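Side-chain contacts in carbon monoxide dehydrogenase (Thermococcus sp. AM4, PDB 6T7J), which catalyses the oxidation of carbon monoxide to carbon dioxide, probably at a nickel-iron-sulfur cluster that here lacks its nickel: residues A98-H103 / S521-S526; D226-S231 / I528-G533. All blocks are in the same frame, centred on the assembly; numbering follows the deposited sequence.

Contact 1: A98-H103 / S521-S526. With MSK (Broken Fe4S4 cluster), chain F.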
ATOM      1  N   ALA A  98       5.735  -1.738   5.105  1.00 43.28           N
ATOM      2  CA  ALA A  98       5.387  -3.040   4.544  1.00 43.23           C
ATOM      3  C   ALA A  98       6.622  -3.900   4.311  1.00 44.95           C
ATOM      4  O   ALA A  98       6.600  -5.109   4.571  1.00 47.06           O
ATOM      5  CB  ALA A  98       4.616  -2.853   3.238  1.00 39.99           C
ATOM      6  N   ALA A  99       7.700  -3.304   3.800  1.00 42.02           N
ATOM      7  CA  ALA A  99       8.934  -4.060   3.614  1.00 41.48           C
ATOM      8  C   ALA A  99       9.438  -4.612   4.943  1.00 44.49           C
ATOM      9  O   ALA A  99       9.738  -5.812   5.068  1.00 45.18           O
ATOM     10  CB  ALA A  99       9.993  -3.179   2.954  1.00 45.25           C
ATOM     11  N   HIS A 100       9.522  -3.746   5.960  1.00 47.36           N
ATOM     12  CA  HIS A 100       9.994  -4.213   7.262  1.00 43.36           C
ATOM     13  C   HIS A 100       9.048  -5.247   7.862  1.00 44.60           C
ATOM     14  O   HIS A 100       9.496  -6.196   8.521  1.00 43.57           O
ATOM     15  CB  HIS A 100      10.182  -3.030   8.209  1.00 39.33           C
ATOM     16  CG  HIS A 100      11.406  -2.219   7.916  1.00 46.78           C
ATOM     17  ND1 HIS A 100      11.477  -0.862   8.152  1.00 47.68           N
ATOM     18  CD2 HIS A 100      12.606  -2.572   7.396  1.00 42.20           C
ATOM     19  CE1 HIS A 100      12.667  -0.416   7.793  1.00 46.99           C
ATOM     20  NE2 HIS A 100      13.372  -1.433   7.332  1.00 46.45           N
ATOM     21  N   SER A 101       7.746  -5.108   7.609  1.00 45.18           N
ATOM     22  CA  SER A 101       6.774  -6.036   8.167  1.00 44.55           C
ATOM     23  C   SER A 101       6.864  -7.407   7.512  1.00 48.35           C
ATOM     24  O   SER A 101       6.727  -8.426   8.190  1.00 49.64           O
ATOM     25  CB  SER A 101       5.367  -5.473   8.011  1.00 49.16           C
ATOM     26  OG  SER A 101       4.423  -6.525   8.081  1.00 60.96           O
ATOM     27  N   ASP A 102       7.079  -7.456   6.195  1.00 45.88           N
ATOM     28  CA  ASP A 102       7.234  -8.748   5.530  1.00 45.14           C
ATOM     29  C   ASP A 102       8.528  -9.432   5.959  1.00 47.51           C
ATOM     30  O   ASP A 102       8.564 -10.660   6.129  1.00 47.91           O
ATOM     31  CB  ASP A 102       7.190  -8.566   4.014  1.00 48.41           C
ATOM     32  CG  ASP A 102       5.905  -9.100   3.398  1.00 50.85           C
ATOM     33  OD1 ASP A 102       4.993  -9.490   4.159  1.00 49.34           O
ATOM     34  OD2 ASP A 102       5.808  -9.134   2.152  1.00 49.64           O
ATOM     35  N   HIS A 103       9.598  -8.652   6.134  1.00 47.64           N
ATOM     36  CA  HIS A 103      10.824  -9.177   6.737  1.00 43.85           C
ATOM     37  C   HIS A 103      10.529  -9.833   8.088  1.00 46.83           C
ATOM     38  O   HIS A 103      10.868 -11.008   8.331  1.00 46.22           O
ATOM     39  CB  HIS A 103      11.822  -8.021   6.873  1.00 45.94           C
ATOM     40  CG  HIS A 103      13.191  -8.422   7.329  1.00 48.89           C
ATOM     41  ND1 HIS A 103      13.486  -9.674   7.822  1.00 59.12           N
ATOM     42  CD2 HIS A 103      14.346  -7.717   7.376  1.00 49.60           C
ATOM     43  CE1 HIS A 103      14.766  -9.726   8.148  1.00 54.31           C
ATOM     44  NE2 HIS A 103      15.310  -8.552   7.887  1.00 52.37           N
ATOM     45  N   SER A 521      21.598  -3.720  11.338  1.00 46.31           N
ATOM     46  CA  SER A 521      20.961  -3.518  10.048  1.00 49.69           C
ATOM     47  C   SER A 521      19.820  -2.508  10.161  1.00 50.65           C
ATOM     48  O   SER A 521      19.613  -1.881  11.204  1.00 49.94           O
ATOM     49  CB  SER A 521      20.468  -4.860   9.503  1.00 48.66           C
ATOM     50  OG  SER A 521      19.498  -5.432  10.365  1.00 41.55           O
ATOM     51  N   CYS A 522      19.058  -2.363   9.071  1.00 50.77           N
ATOM     52  CA  CYS A 522      17.998  -1.359   9.024  1.00 50.34           C
ATOM     53  C   CYS A 522      16.893  -1.662  10.026  1.00 49.79           C
ATOM     54  O   CYS A 522      16.329  -0.741  10.630  1.00 46.58           O
ATOM     55  CB  CYS A 522      17.425  -1.263   7.611  1.00 51.22           C
ATOM     56  SG  CYS A 522      18.185   0.014   6.586  1.00 71.90           S
ATOM     57  N   VAL A 523      16.553  -2.941  10.210  1.00 46.56           N
ATOM     58  CA  VAL A 523      15.586  -3.278  11.249  1.00 48.16           C
ATOM     59  C   VAL A 523      16.202  -3.074  12.627  1.00 48.71           C
ATOM     60  O   VAL A 523      15.494  -2.769  13.597  1.00 51.63           O
ATOM     61  CB  VAL A 523      15.064  -4.714  11.063  1.00 51.74           C
ATOM     62  CG1 VAL A 523      14.135  -4.789   9.853  1.00 48.60           C
ATOM     63  CG2 VAL A 523      16.218  -5.694  10.926  1.00 43.69           C
ATOM     64  N   ASP A 524      17.526  -3.202  12.733  1.00 43.92           N
ATOM     65  CA  ASP A 524      18.207  -2.993  14.003  1.00 51.35           C
ATOM     66  C   ASP A 524      18.227  -1.536  14.436  1.00 51.55           C
ATOM     67  O   ASP A 524      18.780  -1.240  15.502  1.00 44.25           O
ATOM     68  CB  ASP A 524      19.634  -3.535  13.933  1.00 50.78           C
ATOM     69  CG  ASP A 524      19.686  -5.040  14.071  1.00 52.39           C
ATOM     70  OD1 ASP A 524      18.606  -5.660  14.177  1.00 54.97           O
ATOM     71  OD2 ASP A 524      20.801  -5.603  14.074  1.00 50.78           O
ATOM     72  N   CYS A 525      17.654  -0.619  13.651  1.00 49.00           N
ATOM     73  CA  CYS A 525      17.352   0.698  14.200  1.00 44.55           C
ATOM     74  C   CYS A 525      16.437   0.580  15.408  1.00 48.37           C
ATOM     75  O   CYS A 525      16.444   1.462  16.275  1.00 42.30           O
ATOM     76  CB  CYS A 525      16.712   1.597  13.144  1.00 39.29           C
ATOM     77  SG  CYS A 525      17.741   1.955  11.719  1.00 57.14           S
ATOM     78  N   SER A 526      15.647  -0.501  15.484  1.00 49.56           N
ATOM     79  CA  SER A 526      14.870  -0.761  16.692  1.00 47.41           C
ATOM     80  C   SER A 526      15.766  -0.761  17.926  1.00 40.79           C
ATOM     81  O   SER A 526      15.374  -0.259  18.986  1.00 48.80           O
ATOM     82  CB  SER A 526      14.120  -2.091  16.564  1.00 44.82           C
ATOM     83  OG  SER A 526      15.001  -3.159  16.261  1.00 47.71           O
TER
HETATM   84  S1  MSK F 703      20.082  -1.833   2.593  0.82 53.76           S
HETATM   85  S3  MSK F 703      17.487   0.446   2.961  1.00 60.52           S
HETATM   86  S4  MSK F 703      20.027   1.139   0.760  0.64 51.58           S
HETATM   87  S5  MSK F 703      20.445   0.904   4.179  1.00 55.01           S
HETATM   88 FE1  MSK F 703      18.796  -2.287   4.395  0.87 63.68          FE
HETATM   89 FE2  MSK F 703      21.197   0.194   2.345  0.62 47.25          FE
HETATM   90 FE3  MSK F 703      19.092   1.935   2.557  0.55 48.47          FE
HETATM   91 FE4  MSK F 703      18.739  -0.472   1.367  0.75 48.49          FE
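His-100 and Val-523 bring the two backbones nearest, with 6.9 Å between their CA atoms. Residues 98-103 are regular helix within helix 81-115, whereas 521-526 run from the loop after strand 516-518 into the start of helix 525-538, a beta-alpha connection of a parallel, Rossmann-like sheet (strand order 3-2-1-4-5-6). A type I beta turn from Cys-522 to Cys-525 leads into the helix. Its entry is tied by Val-523 O, which accepts from both Ser-526 N and Ser-526 OG; the hydroxyl lies 2.7 Å from Val-523 O.

Two imidazoles, one helical turn apart, converge on a single methyl. His-100 CD2 is 3.6 Å from Val-523 CG1, and His-103 CD2 meets the same CG1 at 3.8 Å. The methyl comes to both rings obliquely, and the contact is van der Waals packing of a methyl on two imidazoles. Different first torsions allow this convergence: the CG of His-100 lies opposite its carbonyl carbon (chi1 -75°), while that of His-103 lies opposite its backbone N (chi1 -173°). The side chains of His-100 and Val-523 run past each other in opposite directions. His-100 ND1 is hydrogen-bonded to Asp-226 OD2 on helix 212-242, which helps to fix the ring's rotation, and His-100 NE2, the ring's other nitrogen, comes within 4.1 Å of Cys-522 CB.

On another face of helix 81-115, Asp-102 OD2 is hydrogen-bonded to His-202 ND1 of the second subunit. Cys-522 belongs to the pocket of the broken Fe4S4 cluster, and its SG stands 3.2 Å from the cluster atom FE1, well beyond an ordinary iron-thiolate bond.

Contact 2: D226-S231 / I528-G533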
ATOM      1  N   ASP A 226       5.722   0.108  12.453  1.00 41.49           N
ATOM      2  CA  ASP A 226       6.981  -0.439  11.951  1.00 38.91           C
ATOM      3  C   ASP A 226       8.027  -0.523  13.060  1.00 47.59           C
ATOM      4  O   ASP A 226       8.492  -1.613  13.414  1.00 43.50           O
ATOM      5  CB  ASP A 226       7.499   0.409  10.784  1.00 42.00           C
ATOM      6  CG  ASP A 226       8.824  -0.106  10.213  1.00 45.66           C
ATOM      7  OD1 ASP A 226       9.327  -1.157  10.665  1.00 41.71           O
ATOM      8  OD2 ASP A 226       9.365   0.548   9.294  1.00 45.48           O
ATOM      9  N   GLY A 227       8.410   0.626  13.619  1.00 46.19           N
ATOM     10  CA  GLY A 227       9.612   0.682  14.436  1.00 42.27           C
ATOM     11  C   GLY A 227       9.481  -0.058  15.752  1.00 45.02           C
ATOM     12  O   GLY A 227      10.370  -0.821  16.139  1.00 46.80           O
ATOM     13  N   TRP A 228       8.377   0.160  16.461  1.00 45.76           N
ATOM     14  CA  TRP A 228       8.191  -0.400  17.792  1.00 47.96           C
ATOM     15  C   TRP A 228       7.519  -1.769  17.781  1.00 52.03           C
ATOM     16  O   TRP A 228       7.150  -2.272  18.847  1.00 53.36           O
ATOM     17  CB  TRP A 228       7.386   0.573  18.656  1.00 44.87           C
ATOM     18  CG  TRP A 228       8.208   1.712  19.173  1.00 55.29           C
ATOM     19  CD1 TRP A 228       8.250   2.983  18.680  1.00 51.93           C
ATOM     20  CD2 TRP A 228       9.119   1.679  20.278  1.00 56.42           C
ATOM     21  NE1 TRP A 228       9.127   3.746  19.412  1.00 52.13           N
ATOM     22  CE2 TRP A 228       9.675   2.968  20.399  1.00 55.55           C
ATOM     23  CE3 TRP A 228       9.515   0.687  21.180  1.00 54.30           C
ATOM     24  CZ2 TRP A 228      10.606   3.291  21.385  1.00 52.69           C
ATOM     25  CZ3 TRP A 228      10.442   1.007  22.156  1.00 52.58           C
ATOM     26  CH2 TRP A 228      10.976   2.299  22.252  1.00 49.80           C
ATOM     27  N   SER A 229       7.360  -2.387  16.611  1.00 44.87           N
ATOM     28  CA  SER A 229       6.728  -3.698  16.545  1.00 46.52           C
ATOM     29  C   SER A 229       7.360  -4.564  15.464  1.00 45.06           C
ATOM     30  O   SER A 229       8.084  -5.514  15.774  1.00 45.18           O
ATOM     31  CB  SER A 229       5.225  -3.555  16.300  1.00 46.13           C
ATOM     32  OG  SER A 229       4.600  -4.823  16.222  1.00 52.61           O
ATOM     33  N   GLY A 230       7.096  -4.244  14.197  1.00 44.90           N
ATOM     34  CA  GLY A 230       7.593  -5.031  13.082  1.00 43.71           C
ATOM     35  C   GLY A 230       9.103  -5.144  13.028  1.00 42.90           C
ATOM     36  O   GLY A 230       9.653  -6.247  13.101  1.00 45.83           O
ATOM     37  N   SER A 231       9.787  -4.005  12.895  1.00 44.89           N
ATOM     38  CA  SER A 231      11.246  -4.014  12.940  1.00 51.31           C
ATOM     39  C   SER A 231      11.748  -4.527  14.285  1.00 44.62           C
ATOM     40  O   SER A 231      12.762  -5.235  14.354  1.00 48.09           O
ATOM     41  CB  SER A 231      11.784  -2.610  12.663  1.00 48.34           C
ATOM     42  OG  SER A 231      12.028  -2.416  11.281  1.00 46.83           O
ATOM     43  N   ILE A 528      18.327   1.120  18.470  1.00 45.90           N
ATOM     44  CA  ILE A 528      18.434   2.529  18.839  1.00 45.12           C
ATOM     45  C   ILE A 528      17.246   2.934  19.703  1.00 49.45           C
ATOM     46  O   ILE A 528      17.409   3.498  20.793  1.00 49.13           O
ATOM     47  CB  ILE A 528      18.549   3.405  17.578  1.00 44.48           C
ATOM     48  CG1 ILE A 528      19.963   3.314  16.996  1.00 45.59           C
ATOM     49  CG2 ILE A 528      18.186   4.846  17.884  1.00 48.31           C
ATOM     50  CD1 ILE A 528      20.122   3.994  15.653  1.00 46.32           C
ATOM     51  N   LEU A 529      16.033   2.598  19.249  1.00 45.33           N
ATOM     52  CA  LEU A 529      14.837   2.954  20.005  1.00 47.74           C
ATOM     53  C   LEU A 529      14.853   2.343  21.399  1.00 50.10           C
ATOM     54  O   LEU A 529      14.344   2.951  22.348  1.00 47.27           O
ATOM     55  CB  LEU A 529      13.582   2.513  19.250  1.00 52.28           C
ATOM     56  CG  LEU A 529      13.227   3.319  18.000  1.00 57.12           C
ATOM     57  CD1 LEU A 529      11.834   2.955  17.509  1.00 55.28           C
ATOM     58  CD2 LEU A 529      13.332   4.812  18.271  1.00 52.06           C
ATOM     59  N   ILE A 530      15.429   1.150  21.546  1.00 49.68           N
ATOM     60  CA  ILE A 530      15.574   0.571  22.876  1.00 48.40           C
ATOM     61  C   ILE A 530      16.562   1.389  23.696  1.00 49.07           C
ATOM     62  O   ILE A 530      16.268   1.789  24.831  1.00 48.55           O
ATOM     63  CB  ILE A 530      15.996  -0.907  22.782  1.00 48.19           C
ATOM     64  CG1 ILE A 530      14.877  -1.733  22.151  1.00 49.94           C
ATOM     65  CG2 ILE A 530      16.325  -1.454  24.163  1.00 50.62           C
ATOM     66  CD1 ILE A 530      13.576  -1.684  22.931  1.00 46.94           C
ATOM     67  N   ALA A 531      17.730   1.687  23.116  1.00 49.26           N
ATOM     68  CA  ALA A 531      18.776   2.400  23.842  1.00 48.03           C
ATOM     69  C   ALA A 531      18.246   3.706  24.419  1.00 53.39           C
ATOM     70  O   ALA A 531      18.231   3.904  25.641  1.00 52.08           O
ATOM     71  CB  ALA A 531      19.970   2.656  22.921  1.00 45.67           C
ATOM     72  N   LEU A 532      17.785   4.602  23.542  1.00 48.44           N
ATOM     73  CA  LEU A 532      17.141   5.831  23.993  1.00 46.61           C
ATOM     74  C   LEU A 532      16.058   5.531  25.021  1.00 53.21           C
ATOM     75  O   LEU A 532      16.019   6.142  26.097  1.00 55.92           O
ATOM     76  CB  LEU A 532      16.559   6.582  22.796  1.00 45.10           C
ATOM     77  CG  LEU A 532      17.554   6.947  21.692  1.00 52.63           C
ATOM     78  CD1 LEU A 532      16.830   7.374  20.424  1.00 39.41           C
ATOM     79  CD2 LEU A 532      18.503   8.038  22.172  1.00 53.16           C
ATOM     80  N   GLY A 533      15.197   4.553  24.722  1.00 51.93           N
ATOM     81  CA  GLY A 533      14.129   4.213  25.649  1.00 49.38           C
ATOM     82  C   GLY A 533      14.654   3.852  27.023  1.00 50.29           C
ATOM     83  O   GLY A 533      14.074   4.239  28.041  1.00 53.02           O
TER
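Trp-228 lays its indole across Leu-529, joining helix 212-242 to helix 525-538; the axes of segments 226-231 and 528-533 approach to 10.9 Å and run at 123° to each other. Segment 226-231 widens into a pi-type turn, Ser-231 N hydrogen-bonding back to Asp-226 O. From CB, the Trp-228 side chain departs with CG opposite the carbonyl carbon (chi1 -78°), and the pyrrole part then passes over Leu-529 CD1: Trp-228 CD1 is 3.8 Å from that methyl and NE1 3.4 Å. Because Leu-529 CD1 sits 3.6 Å from the centroid of the Trp-228 five-membered ring, 21° off its normal, this is a CH-pi contact. Farther out, Trp-228 CZ2 reaches Leu-529 CB at 3.7 Å and Trp-228 CH2 lies 3.4 Å from Leu-529 O. Trp-228 CZ3 has a looser neighbour in Ile-530 CD1, at 4.2 Å.

The indole has further partners in Ser-570 OG, hydrogen-bonded to NE1, and in the ring of Trp-183, edge-to-face. With an alanine here, Leu-529 CD1 would probably lose its aromatic face, a gap would open between the helices, and Ser-570 would lose its donor. Across these segments the joint is apolar and dispersive, while the one polar atom of the indole is satisfied by a third element.

Both contacts are buried and share helix 525-538: contact 1 at its N-terminal entry, contact 2 farther along it. The centre of contact 1 lies about 7 Å from the centre of the chain and that of contact 2 about 13 Å; contact 2 includes the partly exposed Ile-530, whereas every touching residue of contact 1 is buried. Their centres are about 10 Å apart, and their segments alternate along the chain. Contact 1 packs imidazoles beside a cluster ligand pocket, whereas contact 2 packs an indole on aliphatic carbon. Between them, Ser-231 OG lies 3.4 Å from His-100 CG and 3.5 Å from Val-523 CG1, so helix 212-242 touches both segments of contact 1.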